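Local coordinates for protein CymD (Pseudomonas putida, PDB 6Z34) that forms an outer-membrane channel of the FadL family for monoaromatic hydrocarbons, probably taking them up by lateral diffusion, at residues L48-I53 with T428-T433. Residues are numbered along the deposited sequence; the frame is centred on the assembly and turned at random.
Sequences LGMDII and TSISYT
L48 and Y432 are a hydrogen-bonded pair across two antiparallel strands, and their side chains run side by side. With CG set anti to the backbone N (chi1 165°), the tyrosine brings one ring edge to the leucine: L48 CD1 lies near the ring plane, 4.0 Å from Y432 CD1. Leucine suits the barrel surface by offering a methyl to that edge, while tyrosine joins an apolar ring to a hydroxyl that is hydrogen-bonded to D393 of strand 393-404, which flanks 422-437 on its other side. Two backbone bonds fix the pair, L48 N to Y432 O at 2.8 Å and Y432 N to L48 O at 2.6 Å.

At the other end T428 pairs with I52 in the same way, I52 N meeting T428 O at 2.7 Å; both residues branch at CB, a shape that suits extended backbone. T428 also leans on F397 and L399 of strand 393-404. Between these pairs, M50 CG rests 4.0 Å from I430 CG2. L48, M50, I52 and I430 make this face mostly apolar, consistent with the outer, lipid-facing surface of a membrane barrel.

The reverse face carries short side chains, mostly polar, and one glycine. Lacking a side chain, G49 lets the strands close to 3.8 Å between G49 CA and S431 CA. At the next pair on this face, S429 OG donates to D51 OD1 at 2.6 Å, on the syn side but 32° out of the carboxylate plane, while D51 OD2 takes a bond from Q14 of helix 10-15, tying buried polar groups to the N-terminal segment inside. Strands 43-58 and 422-437, first and last in the barrel, thus close the transmembrane beta-barrel of the FadL family.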
ATOM      1  N   LEU A  48     -13.785  -2.162  12.215  1.00 47.12           N
ATOM      2  CA  LEU A  48     -14.368  -2.279  10.894  1.00 55.35           C
ATOM      3  C   LEU A  48     -14.205  -0.938  10.240  1.00 47.23           C
ATOM      4  O   LEU A  48     -14.655   0.069  10.801  1.00 49.26           O
ATOM      5  CB  LEU A  48     -15.873  -2.551  10.907  1.00 51.19           C
ATOM      6  CG  LEU A  48     -16.591  -3.766  11.374  1.00 64.72           C
ATOM      7  CD1 LEU A  48     -16.548  -3.749  12.890  1.00 69.47           C
ATOM      8  CD2 LEU A  48     -17.995  -3.579  10.847  1.00 74.06           C
ATOM      9  N   GLY A  49     -13.665  -0.934   9.031  1.00 42.34           N
ATOM     10  CA  GLY A  49     -13.533   0.333   8.343  1.00 47.94           C
ATOM     11  C   GLY A  49     -13.167   0.108   6.900  1.00 49.95           C
ATOM     12  O   GLY A  49     -12.942  -1.025   6.458  1.00 50.70           O
ATOM     13  N   MET A  50     -13.086   1.220   6.173  1.00 51.21           N
ATOM     14  CA  MET A  50     -12.674   1.173   4.784  1.00 56.52           C
ATOM     15  C   MET A  50     -12.096   2.514   4.375  1.00 60.18           C
ATOM     16  O   MET A  50     -12.399   3.558   4.966  1.00 55.26           O
ATOM     17  CB  MET A  50     -13.843   0.820   3.876  1.00 55.62           C
ATOM     18  CG  MET A  50     -14.938   1.842   3.937  1.00 67.22           C
ATOM     19  SD  MET A  50     -16.414   1.140   3.217  1.00 88.52           S
ATOM     20  CE  MET A  50     -16.513  -0.402   4.119  1.00 77.84           C
ATOM     21  N   ASP A  51     -11.270   2.463   3.330  1.00 59.21           N
ATOM     22  CA  ASP A  51     -10.792   3.633   2.615  1.00 59.06           C
ATOM     23  C   ASP A  51     -11.508   3.705   1.275  1.00 61.76           C
ATOM     24  O   ASP A  51     -11.701   2.683   0.605  1.00 59.61           O
ATOM     25  CB  ASP A  51      -9.278   3.575   2.391  1.00 67.72           C
ATOM     26  CG  ASP A  51      -8.475   3.858   3.658  1.00 82.68           C
ATOM     27  OD1 ASP A  51      -9.082   4.021   4.743  1.00 90.57           O
ATOM     28  OD2 ASP A  51      -7.230   3.900   3.567  1.00 86.60           O
ATOM     29  N   ILE A  52     -11.908   4.913   0.901  1.00 58.20           N
ATOM     30  CA  ILE A  52     -12.610   5.185  -0.340  1.00 60.70           C
ATOM     31  C   ILE A  52     -11.755   6.187  -1.094  1.00 66.87           C
ATOM     32  O   ILE A  52     -11.696   7.370  -0.725  1.00 65.86           O
ATOM     33  CB  ILE A  52     -14.022   5.730  -0.093  1.00 60.51           C
ATOM     34  CG1 ILE A  52     -14.715   4.906   0.998  1.00 65.66           C
ATOM     35  CG2 ILE A  52     -14.806   5.722  -1.370  1.00 56.96           C
ATOM     36  CD1 ILE A  52     -16.185   5.106   1.066  1.00 69.17           C
ATOM     37  N   ILE A  53     -11.073   5.715  -2.130  1.00 63.83           N
ATOM     38  CA  ILE A  53     -10.108   6.508  -2.869  1.00 58.11           C
ATOM     39  C   ILE A  53     -10.707   6.843  -4.224  1.00 67.04           C
ATOM     40  O   ILE A  53     -10.988   5.941  -5.021  1.00 59.84           O
ATOM     41  CB  ILE A  53      -8.777   5.763  -3.032  1.00 61.66           C
ATOM     42  CG1 ILE A  53      -8.185   5.460  -1.660  1.00 60.07           C
ATOM     43  CG2 ILE A  53      -7.801   6.595  -3.908  1.00 56.44           C
ATOM     44  CD1 ILE A  53      -7.887   3.995  -1.424  1.00 65.57           C
ATOM     45  N   THR A 428     -11.103   9.121   1.518  1.00 62.02           N
ATOM     46  CA  THR A 428     -12.038   9.172   2.622  1.00 50.73           C
ATOM     47  C   THR A 428     -11.878   7.904   3.446  1.00 63.15           C
ATOM     48  O   THR A 428     -11.921   6.795   2.901  1.00 69.22           O
ATOM     49  CB  THR A 428     -13.475   9.289   2.121  1.00 60.23           C
ATOM     50  OG1 THR A 428     -13.618  10.495   1.376  1.00 67.65           O
ATOM     51  CG2 THR A 428     -14.434   9.333   3.293  1.00 71.60           C
ATOM     52  N   SER A 429     -11.712   8.064   4.754  1.00 63.30           N
ATOM     53  CA  SER A 429     -11.432   6.946   5.642  1.00 57.35           C
ATOM     54  C   SER A 429     -12.407   6.971   6.809  1.00 62.11           C
ATOM     55  O   SER A 429     -12.591   8.004   7.466  1.00 59.46           O
ATOM     56  CB  SER A 429      -9.992   6.998   6.147  1.00 63.93           C
ATOM     57  OG  SER A 429      -9.572   5.748   6.659  1.00 63.06           O
ATOM     58  N   ILE A 430     -13.021   5.831   7.073  1.00 56.20           N
ATOM     59  CA  ILE A 430     -14.059   5.735   8.079  1.00 58.39           C
ATOM     60  C   ILE A 430     -13.900   4.392   8.779  1.00 57.50           C
ATOM     61  O   ILE A 430     -13.607   3.379   8.137  1.00 55.68           O
ATOM     62  CB  ILE A 430     -15.444   5.920   7.424  1.00 65.55           C
ATOM     63  CG1 ILE A 430     -16.573   5.807   8.458  1.00 76.06           C
ATOM     64  CG2 ILE A 430     -15.620   4.954   6.284  1.00 60.51           C
ATOM     65  CD1 ILE A 430     -16.789   7.085   9.262  1.00 77.23           C
ATOM     66  N   SER A 431     -14.024   4.391  10.104  1.00 60.11           N
ATOM     67  CA  SER A 431     -13.887   3.149  10.853  1.00 60.90           C
ATOM     68  C   SER A 431     -14.798   3.160  12.072  1.00 57.45           C
ATOM     69  O   SER A 431     -15.187   4.210  12.584  1.00 60.17           O
ATOM     70  CB  SER A 431     -12.441   2.899  11.292  1.00 55.13           C
ATOM     71  OG  SER A 431     -12.139   3.651  12.448  1.00 75.31           O
ATOM     72  N   TYR A 432     -15.136   1.962  12.520  1.00 54.26           N
ATOM     73  CA  TYR A 432     -15.913   1.758  13.729  1.00 51.18           C
ATOM     74  C   TYR A 432     -15.153   0.780  14.610  1.00 54.77           C
ATOM     75  O   TYR A 432     -14.665  -0.247  14.128  1.00 58.08           O
ATOM     76  CB  TYR A 432     -17.330   1.234  13.421  1.00 52.65           C
ATOM     77  CG  TYR A 432     -18.006   0.684  14.652  1.00 64.13           C
ATOM     78  CD1 TYR A 432     -18.027  -0.677  14.891  1.00 65.32           C
ATOM     79  CD2 TYR A 432     -18.571   1.527  15.600  1.00 63.80           C
ATOM     80  CE1 TYR A 432     -18.607  -1.191  16.016  1.00 71.14           C
ATOM     81  CE2 TYR A 432     -19.173   1.013  16.743  1.00 61.26           C
ATOM     82  CZ  TYR A 432     -19.179  -0.347  16.940  1.00 64.99           C
ATOM     83  OH  TYR A 432     -19.756  -0.892  18.054  1.00 68.90           O
ATOM     84  N   THR A 433     -15.048   1.105  15.896  1.00 57.53           N
ATOM     85  CA  THR A 433     -14.366   0.257  16.865  1.00 50.75           C
ATOM     86  C   THR A 433     -15.317  -0.048  18.007  1.00 55.81           C
ATOM     87  O   THR A 433     -15.891   0.857  18.628  1.00 55.24           O
ATOM     88  CB  THR A 433     -13.080   0.899  17.388  1.00 61.77           C
ATOM     89  OG1 THR A 433     -12.230   1.247  16.270  1.00 66.44           O
ATOM     90  CG2 THR A 433     -12.352  -0.045  18.369  1.00 46.87           C
TER